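Local coordinates for genome polyprotein (Chicken sicinivirus JSY, PDB 6QWT) that contains, as its 3Dpol part, the RNA-dependent RNA polymerase that probably copies the viral genome during replication, at residues P68-A73 against S243-L248; K75-R80 against N308-L313; L313-T318 against D351-Q356. All coordinates share one frame; numbering follows the deposited sequence.

Contact 1. Residues P68-A73 against S243-L248; sequences PSLIPA and SVVFKL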
loop_
_atom_site.group_PDB
_atom_site.type_symbol
_atom_site.label_atom_id
_atom_site.label_comp_id
_atom_site.label_asym_id
_atom_site.label_seq_id
_atom_site.Cartn_x
_atom_site.Cartn_y
_atom_site.Cartn_z
ATOM N N PRO A 68 24.465 -3.594 12.545
ATOM C CA PRO A 68 25.133 -4.910 12.532
ATOM C C PRO A 68 24.274 -6.079 12.076
ATOM O O PRO A 68 24.805 -7.017 11.471
ATOM C CB PRO A 68 25.569 -5.079 13.993
ATOM C CG PRO A 68 25.833 -3.697 14.444
ATOM C CD PRO A 68 24.789 -2.840 13.771
ATOM N N SER A 69 22.970 -6.062 12.342
ATOM C CA SER A 69 22.096 -7.170 11.982
ATOM C C SER A 69 21.404 -6.979 10.639
ATOM O O SER A 69 20.626 -7.848 10.234
ATOM C CB SER A 69 21.046 -7.391 13.076
ATOM O OG SER A 69 20.143 -6.300 13.152
ATOM N N LEU A 70 21.675 -5.875 9.932
ATOM C CA LEU A 70 20.935 -5.581 8.706
ATOM C C LEU A 70 21.339 -6.511 7.566
ATOM O O LEU A 70 20.481 -7.141 6.935
ATOM C CB LEU A 70 21.132 -4.116 8.305
ATOM C CG LEU A 70 20.413 -3.706 7.015
ATOM C CD1 LEU A 70 18.930 -4.073 7.072
ATOM C CD2 LEU A 70 20.592 -2.221 6.736
ATOM N N ILE A 71 22.641 -6.595 7.272
ATOM C CA ILE A 71 23.103 -7.502 6.217
ATOM C C ILE A 71 22.719 -8.949 6.503
ATOM O O ILE A 71 22.260 -9.637 5.576
ATOM C CB ILE A 71 24.617 -7.330 5.994
ATOM C CG1 ILE A 71 24.947 -5.887 5.602
ATOM C CG2 ILE A 71 25.122 -8.339 4.959
ATOM C CD1 ILE A 71 25.031 -5.655 4.128
ATOM N N PRO A 72 22.888 -9.481 7.722
ATOM C CA PRO A 72 22.358 -10.830 7.989
ATOM C C PRO A 72 20.868 -10.957 7.709
ATOM O O PRO A 72 20.427 -12.000 7.210
ATOM C CB PRO A 72 22.684 -11.037 9.475
ATOM C CG PRO A 72 23.888 -10.205 9.702
ATOM C CD PRO A 72 23.684 -8.981 8.860
ATOM N N ALA A 73 20.078 -9.921 8.010
ATOM C CA ALA A 73 18.645 -9.987 7.740
ATOM C C ALA A 73 18.371 -10.055 6.246
ATOM O O ALA A 73 17.472 -10.780 5.805
ATOM C CB ALA A 73 17.931 -8.786 8.360
ATOM N N SER A 243 17.861 4.620 3.364
ATOM C CA SER A 243 18.390 4.329 2.037
ATOM C C SER A 243 19.097 2.981 1.997
ATOM O O SER A 243 19.009 2.255 0.999
ATOM C CB SER A 243 19.358 5.434 1.608
ATOM O OG SER A 243 18.663 6.544 1.078
ATOM N N VAL A 244 19.805 2.634 3.073
ATOM C CA VAL A 244 20.681 1.469 3.052
ATOM C C VAL A 244 19.894 0.184 2.820
ATOM O O VAL A 244 20.399 -0.752 2.188
ATOM C CB VAL A 244 21.510 1.424 4.356
ATOM C CG1 VAL A 244 20.606 1.229 5.569
ATOM C CG2 VAL A 244 22.589 0.351 4.279
ATOM N N VAL A 245 18.646 0.119 3.290
ATOM C CA VAL A 245 17.845 -1.087 3.089
ATOM C C VAL A 245 17.502 -1.260 1.613
ATOM O O VAL A 245 17.651 -2.352 1.046
ATOM C CB VAL A 245 16.580 -1.049 3.966
ATOM C CG1 VAL A 245 15.752 -2.307 3.751
ATOM C CG2 VAL A 245 16.950 -0.904 5.433
ATOM N N PHE A 246 17.041 -0.186 0.965
ATOM C CA PHE A 246 16.749 -0.243 -0.466
ATOM C C PHE A 246 17.997 -0.576 -1.272
ATOM O O PHE A 246 17.942 -1.365 -2.222
ATOM C CB PHE A 246 16.164 1.088 -0.940
ATOM C CG PHE A 246 14.676 1.184 -0.797
ATOM C CD1 PHE A 246 13.847 0.298 -1.463
ATOM C CD2 PHE A 246 14.106 2.164 -0.002
ATOM C CE1 PHE A 246 12.473 0.384 -1.335
ATOM C CE2 PHE A 246 12.732 2.257 0.127
ATOM C CZ PHE A 246 11.915 1.365 -0.538
ATOM N N LYS A 247 19.131 0.032 -0.913
ATOM C CA LYS A 247 20.376 -0.221 -1.631
ATOM C C LYS A 247 20.768 -1.693 -1.556
ATOM O O LYS A 247 21.155 -2.293 -2.566
ATOM C CB LYS A 247 21.485 0.669 -1.070
ATOM C CG LYS A 247 22.746 0.715 -1.914
ATOM C CD LYS A 247 23.930 1.236 -1.106
ATOM C CE LYS A 247 24.814 0.093 -0.618
ATOM N NZ LYS A 247 25.393 0.343 0.735
ATOM N N LEU A 248 20.669 -2.295 -0.369
ATOM C CA LEU A 248 21.015 -3.705 -0.230
ATOM C C LEU A 248 20.044 -4.593 -1.000
ATOM O O LEU A 248 20.452 -5.598 -1.595
ATOM C CB LEU A 248 21.050 -4.091 1.248
ATOM C CG LEU A 248 22.193 -3.433 2.025
ATOM C CD1 LEU A 248 22.066 -3.665 3.524
ATOM C CD2 LEU A 248 23.531 -3.927 1.507
#
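Leu70 and Ile71 meet Val244, Val245 and Leu248 through branched aliphatic side chains alone; no ring, amide or other flat group of either segment takes part, so the contact is built from methyls rather than from faces and edges. It belongs to the right-hand fold of RNA-dependent RNA polymerases: the start of helix 70-81 rests on the start of helix 243-256, the helix that follows the motif A strand of the palm. Leu70 is the central residue. Its CG stands opposite the backbone N (chi1 179°), which extends the forked end toward the other helix. There Leu70 CD2 meets Val244 CG1 tip to tip at 3.6 Å. The same CD2 also touches Leu248 CD1 at 3.8 Å, while CD1 turns to Val245 CG2. A leucine suits this place because its two methyls can serve three neighbours at once, and the short, beta-branched valines present methyls close to their own helix. No hydrogen bond spans the segments. Helix 298-316 borders the same patch, with Ile310 against Leu70, while Pro66 packs on Val244. Ile71, at the exposed margin, lies beside the interface and reaches in with its end, crossing Leu248 at about a right angle. Its terminal methyl enters the leucine fork: Ile71 CD1 lies 3.6 Å from Leu248 CD1 and, tighter than usual for two carbons, 3.5 Å from Leu248 CD2.

Contact 2. Residues K75-R80 against N308-L313; sequences KLYFSR and NNISLL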
loop_
_atom_site.group_PDB
_atom_site.type_symbol
_atom_site.label_atom_id
_atom_site.label_comp_id
_atom_site.label_asym_id
_atom_site.label_seq_id
_atom_site.Cartn_x
_atom_site.Cartn_y
_atom_site.Cartn_z
ATOM N N LYS A 75 20.338 -11.409 3.943
ATOM C CA LYS A 75 20.643 -12.774 3.530
ATOM C C LYS A 75 19.570 -13.748 3.998
ATOM O O LYS A 75 19.174 -14.650 3.252
ATOM C CB LYS A 75 22.014 -13.188 4.070
ATOM C CG LYS A 75 23.152 -12.286 3.621
ATOM C CD LYS A 75 23.284 -12.285 2.107
ATOM C CE LYS A 75 24.380 -11.341 1.646
ATOM N NZ LYS A 75 24.566 -11.412 0.171
ATOM N N LEU A 76 19.081 -13.576 5.228
ATOM C CA LEU A 76 18.063 -14.478 5.757
ATOM C C LEU A 76 16.783 -14.410 4.932
ATOM O O LEU A 76 16.210 -15.443 4.567
ATOM C CB LEU A 76 17.778 -14.142 7.220
ATOM C CG LEU A 76 16.746 -15.038 7.909
ATOM C CD1 LEU A 76 17.174 -16.500 7.836
ATOM C CD2 LEU A 76 16.549 -14.599 9.350
ATOM N N TYR A 77 16.322 -13.195 4.622
ATOM C CA TYR A 77 15.079 -13.045 3.870
ATOM C C TYR A 77 15.198 -13.662 2.479
ATOM O O TYR A 77 14.353 -14.467 2.072
ATOM C CB TYR A 77 14.697 -11.569 3.783
ATOM C CG TYR A 77 13.524 -11.305 2.868
ATOM C CD1 TYR A 77 12.241 -11.695 3.226
ATOM C CD2 TYR A 77 13.703 -10.677 1.640
ATOM C CE1 TYR A 77 11.167 -11.467 2.394
ATOM C CE2 TYR A 77 12.629 -10.444 0.797
ATOM C CZ TYR A 77 11.364 -10.842 1.183
ATOM O OH TYR A 77 10.283 -10.623 0.359
ATOM N N PHE A 78 16.251 -13.310 1.740
ATOM C CA PHE A 78 16.416 -13.858 0.399
ATOM C C PHE A 78 16.734 -15.345 0.411
ATOM O O PHE A 78 16.461 -16.030 -0.581
ATOM C CB PHE A 78 17.502 -13.096 -0.351
ATOM C CG PHE A 78 17.026 -11.798 -0.930
ATOM C CD1 PHE A 78 16.373 -11.768 -2.151
ATOM C CD2 PHE A 78 17.211 -10.611 -0.241
ATOM C CE1 PHE A 78 15.926 -10.574 -2.681
ATOM C CE2 PHE A 78 16.768 -9.416 -0.762
ATOM C CZ PHE A 78 16.128 -9.395 -1.986
ATOM N N SER A 79 17.303 -15.858 1.504
ATOM C CA SER A 79 17.503 -17.299 1.621
ATOM C C SER A 79 16.165 -18.027 1.649
ATOM O O SER A 79 15.974 -19.033 0.954
ATOM C CB SER A 79 18.318 -17.617 2.876
ATOM O OG SER A 79 18.419 -19.013 3.080
ATOM N N ARG A 80 15.220 -17.523 2.445
ATOM C CA ARG A 80 13.900 -18.137 2.507
ATOM C C ARG A 80 13.133 -17.940 1.206
ATOM O O ARG A 80 12.430 -18.852 0.753
ATOM C CB ARG A 80 13.109 -17.569 3.682
ATOM C CG ARG A 80 11.635 -17.922 3.632
ATOM C CD ARG A 80 10.996 -17.841 4.997
ATOM N NE ARG A 80 11.704 -18.648 5.986
ATOM C CZ ARG A 80 11.265 -18.858 7.222
ATOM N NH1 ARG A 80 10.116 -18.321 7.617
ATOM N NH2 ARG A 80 11.971 -19.601 8.063
ATOM N N ASN A 308 10.073 -4.085 4.694
ATOM C CA ASN A 308 9.489 -4.391 5.994
ATOM C C ASN A 308 9.975 -5.738 6.518
ATOM O O ASN A 308 10.327 -5.862 7.696
ATOM C CB ASN A 308 7.968 -4.366 5.877
ATOM C CG ASN A 308 7.294 -3.974 7.163
ATOM O OD1 ASN A 308 7.875 -4.088 8.242
ATOM N ND2 ASN A 308 6.072 -3.464 7.056
ATOM N N ASN A 309 9.999 -6.760 5.656
ATOM C CA ASN A 309 10.492 -8.072 6.071
ATOM C C ASN A 309 11.932 -7.979 6.561
ATOM O O ASN A 309 12.270 -8.497 7.632
ATOM C CB ASN A 309 10.385 -9.067 4.914
ATOM C CG ASN A 309 9.053 -9.804 4.887
ATOM O OD1 ASN A 309 8.974 -10.991 5.218
ATOM N ND2 ASN A 309 8.000 -9.104 4.476
ATOM N N ILE A 310 12.793 -7.307 5.786
ATOM C CA ILE A 310 14.206 -7.186 6.146
ATOM C C ILE A 310 14.357 -6.466 7.481
ATOM O O ILE A 310 15.124 -6.890 8.355
ATOM C CB ILE A 310 14.983 -6.458 5.033
ATOM C CG1 ILE A 310 14.796 -7.160 3.685
ATOM C CG2 ILE A 310 16.453 -6.334 5.396
ATOM C CD1 ILE A 310 15.789 -8.216 3.392
ATOM N N SER A 311 13.633 -5.359 7.652
ATOM C CA SER A 311 13.765 -4.563 8.868
ATOM C C SER A 311 13.338 -5.358 10.096
ATOM O O SER A 311 14.041 -5.376 11.112
ATOM C CB SER A 311 12.949 -3.278 8.733
ATOM O OG SER A 311 13.341 -2.565 7.575
ATOM N N LEU A 312 12.184 -6.032 10.016
ATOM C CA LEU A 312 11.720 -6.850 11.135
ATOM C C LEU A 312 12.715 -7.953 11.469
ATOM O O LEU A 312 13.031 -8.180 12.644
ATOM C CB LEU A 312 10.354 -7.453 10.814
ATOM C CG LEU A 312 9.169 -6.493 10.740
ATOM C CD1 LEU A 312 8.032 -7.115 9.936
ATOM C CD2 LEU A 312 8.702 -6.101 12.138
ATOM N N LEU A 313 13.218 -8.649 10.447
ATOM C CA LEU A 313 14.194 -9.708 10.680
ATOM C C LEU A 313 15.459 -9.161 11.336
ATOM O O LEU A 313 16.051 -9.820 12.196
ATOM C CB LEU A 313 14.523 -10.411 9.362
ATOM C CG LEU A 313 13.422 -11.311 8.788
ATOM C CD1 LEU A 313 13.633 -11.570 7.304
ATOM C CD2 LEU A 313 13.341 -12.627 9.540
#
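Tyr77 turns its ring to helix 298-316 by holding CG anti to the backbone N (chi1 172°), and Ile310 answers with CG1 anti to its own carbonyl carbon and a second torsion that swings CD1 across the gap. The isoleucine methyl lands on the root of the tyrosine: Ile310 CD1 is 3.5 Å from Tyr77 CB and 3.7 Å from Tyr77 CD2, the two side chains crossing at about a right angle. Leu313 CD1 reaches the same Tyr77 CB at 3.7 Å, so two branched residues one helical turn apart grip the tyrosine near its backbone. Farther out, Asn309 CB lies 3.6 Å from Tyr77 CE1, with the amide plane turned 47° from the ring. Neither polar end is spent on the other: Tyr77 OH bonds to Tyr204 O, and Asn309 ND2 to Gly205 O and Ser305 O. Tyrosine and asparagine therefore suit a buried seam, offering carbon surface to each other and polar atoms to neighbouring backbone. On another flank Leu76 CD2 meets Leu313 CD2 at 3.8 Å, again nearly at right angles. Phe78 approaches Ile310 more loosely and also touches Glu252, Leu253 and Ile256 of helix 243-256. The axes of the two short segments pass 9.5 Å apart at 125°, a steeply inclined, antiparallel-leaning helix pair. Helix 298-316 is the long helix of motif B in the polymerase palm, here packed by helix 70-81 along its C-terminal half.

Contact 3. Residues L313-T318 against D351-Q356; sequences LSAMLT and DFYHSQ
Phe352 lays one face of its ring over the backbone of Ala315, where the helix of motif D, residues 346-356, packs on the C-terminal end of the motif B helix in the polymerase palm. Ala315 CA sits 3.9 Å from the Phe352 ring centroid and 26° off the ring normal, a CH-pi contact displaced toward the rim. The alanine methyl follows, with CB 3.4 Å from Phe352 CD2. Alanine suits the place: with nothing beyond CB, it leaves its CA open to the ring face, and the phenylalanine extends toward it because CG is anti to the backbone N (chi1 166°). Gln356 CB, one turn further along the phenylalanine's own helix, lies over the opposite face near the rim, so the ring has carbon on both sides. Around the ring, Ser314 O lies 3.6 Å from Phe352 CZ, an oblique approach, while Ser314 OG bonds to Ser311 O and Trp67 NE1. Tyr353 brings its ring more loosely to Ala315 CB; its hydroxyl bonds to that of Tyr234. Thr318 crosses Phe352 obliquely, its CG2 3.6 Å from Phe352 CE1. The threonine serves two needs: while that methyl packs on the ring, Thr318 OG1 donates a 2.8 Å hydrogen bond to Ala315 O.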
loop_
_atom_site.group_PDB
_atom_site.type_symbol
_atom_site.label_atom_id
_atom_site.label_comp_id
_atom_site.label_asym_id
_atom_site.label_seq_id
_atom_site.Cartn_x
_atom_site.Cartn_y
_atom_site.Cartn_z
ATOM N N LEU A 313 13.218 -8.649 10.447
ATOM C CA LEU A 313 14.194 -9.708 10.680
ATOM C C LEU A 313 15.459 -9.161 11.336
ATOM O O LEU A 313 16.051 -9.820 12.196
ATOM C CB LEU A 313 14.523 -10.411 9.362
ATOM C CG LEU A 313 13.422 -11.311 8.788
ATOM C CD1 LEU A 313 13.633 -11.570 7.304
ATOM C CD2 LEU A 313 13.341 -12.627 9.540
ATOM N N SER A 314 15.883 -7.950 10.955
ATOM C CA SER A 314 17.076 -7.374 11.570
ATOM C C SER A 314 16.850 -7.076 13.048
ATOM O O SER A 314 17.808 -7.044 13.832
ATOM C CB SER A 314 17.508 -6.106 10.822
ATOM O OG SER A 314 16.719 -4.988 11.193
ATOM N N ALA A 315 15.595 -6.861 13.445
ATOM C CA ALA A 315 15.264 -6.679 14.854
ATOM C C ALA A 315 15.220 -8.011 15.594
ATOM O O ALA A 315 15.732 -8.123 16.714
ATOM C CB ALA A 315 13.918 -5.962 14.989
ATOM N N MET A 316 14.609 -9.027 14.984
ATOM C CA MET A 316 14.496 -10.321 15.642
ATOM C C MET A 316 15.851 -11.017 15.742
ATOM O O MET A 316 16.090 -11.767 16.697
ATOM C CB MET A 316 13.474 -11.186 14.896
ATOM C CG MET A 316 12.122 -10.487 14.691
ATOM S SD MET A 316 10.888 -11.419 13.739
ATOM C CE MET A 316 11.952 -12.413 12.719
ATOM N N LEU A 317 16.755 -10.756 14.795
ATOM C CA LEU A 317 18.075 -11.375 14.821
ATOM C C LEU A 317 18.898 -10.951 16.031
ATOM O O LEU A 317 19.853 -11.649 16.387
ATOM C CB LEU A 317 18.834 -11.045 13.534
ATOM C CG LEU A 317 18.511 -11.946 12.342
ATOM C CD1 LEU A 317 19.113 -11.376 11.069
ATOM C CD2 LEU A 317 19.000 -13.364 12.596
ATOM N N THR A 318 18.562 -9.827 16.664
ATOM C CA THR A 318 19.254 -9.402 17.872
ATOM C C THR A 318 18.690 -10.037 19.138
ATOM O O THR A 318 19.266 -9.851 20.214
ATOM C CB THR A 318 19.212 -7.874 18.009
ATOM O OG1 THR A 318 17.893 -7.459 18.380
ATOM C CG2 THR A 318 19.603 -7.204 16.697
ATOM N N ASP A 351 11.789 -1.375 20.778
ATOM C CA ASP A 351 12.968 -0.838 21.452
ATOM C C ASP A 351 14.203 -0.924 20.563
ATOM O O ASP A 351 15.036 -0.010 20.561
ATOM C CB ASP A 351 13.197 -1.569 22.775
ATOM C CG ASP A 351 12.087 -1.318 23.786
ATOM O OD1 ASP A 351 11.734 -2.256 24.531
ATOM O OD2 ASP A 351 11.564 -0.182 23.833
ATOM N N PHE A 352 14.345 -2.013 19.801
ATOM C CA PHE A 352 15.462 -2.103 18.865
ATOM C C PHE A 352 15.368 -1.027 17.791
ATOM O O PHE A 352 16.378 -0.412 17.427
ATOM C CB PHE A 352 15.516 -3.485 18.212
ATOM C CG PHE A 352 16.424 -3.540 17.012
ATOM C CD1 PHE A 352 17.785 -3.751 17.171
ATOM C CD2 PHE A 352 15.925 -3.347 15.733
ATOM C CE1 PHE A 352 18.628 -3.786 16.076
ATOM C CE2 PHE A 352 16.761 -3.379 14.633
ATOM C CZ PHE A 352 18.115 -3.598 14.804
ATOM N N TYR A 353 14.164 -0.803 17.258
ATOM C CA TYR A 353 13.976 0.219 16.233
ATOM C C TYR A 353 14.365 1.599 16.751
ATOM O O TYR A 353 14.966 2.395 16.022
ATOM C CB TYR A 353 12.523 0.221 15.753
ATOM C CG TYR A 353 12.219 -0.765 14.646
ATOM C CD1 TYR A 353 10.906 -1.033 14.275
ATOM C CD2 TYR A 353 13.238 -1.426 13.971
ATOM C CE1 TYR A 353 10.615 -1.931 13.261
ATOM C CE2 TYR A 353 12.957 -2.329 12.956
ATOM C CZ TYR A 353 11.642 -2.577 12.605
ATOM O OH TYR A 353 11.346 -3.469 11.596
ATOM N N HIS A 354 14.028 1.898 18.010
ATOM C CA HIS A 354 14.334 3.212 18.567
ATOM C C HIS A 354 15.834 3.446 18.672
ATOM O O HIS A 354 16.296 4.582 18.521
ATOM C CB HIS A 354 13.688 3.366 19.944
ATOM C CG HIS A 354 12.192 3.371 19.917
ATOM N ND1 HIS A 354 11.429 2.857 20.943
ATOM C CD2 HIS A 354 11.318 3.831 18.991
ATOM C CE1 HIS A 354 10.148 2.995 20.650
ATOM N NE2 HIS A 354 10.053 3.583 19.470
ATOM N N SER A 355 16.610 2.391 18.923
ATOM C CA SER A 355 18.033 2.552 19.179
ATOM C C SER A 355 18.897 2.442 17.929
ATOM O O SER A 355 20.043 2.905 17.948
ATOM C CB SER A 355 18.499 1.519 20.210
ATOM O OG SER A 355 18.587 0.230 19.631
ATOM N N GLN A 356 18.388 1.847 16.847
ATOM C CA GLN A 356 19.187 1.606 15.653
ATOM C C GLN A 356 18.598 2.179 14.373
ATOM O O GLN A 356 19.326 2.286 13.380
ATOM C CB GLN A 356 19.404 0.097 15.443
ATOM C CG GLN A 356 20.188 -0.588 16.553
ATOM C CD GLN A 356 21.623 -0.110 16.629
ATOM O OE1 GLN A 356 22.315 -0.015 15.614
ATOM N NE2 GLN A 356 22.078 0.200 17.838
#

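Contacts 1 and 2 follow one another along helix 70-81, their centres 9 Å apart, and Ile310 joins them: its CG2 lies 3.7 Å from Leu70 CD1. Contacts 2 and 3 follow one another along helix 298-316, with centres 13 Å apart; Leu313 ends one segment and begins the other, though of these two its side chain packs only in contact 2. Contacts 1 and 3, 12 Å apart, are joined by a probable hydrogen bond between Ser69 OG and Ser314 O. The motif B helix thus has helix 70-81 and the motif D helix packed on it. Two side chains tie this packing to the catalytic motifs: Asn308 ND2 bonds to Gly333 O in the Gly-Asp-Asp turn of motif C, and Tyr353 OH bonds to Tyr234 OH of motif A.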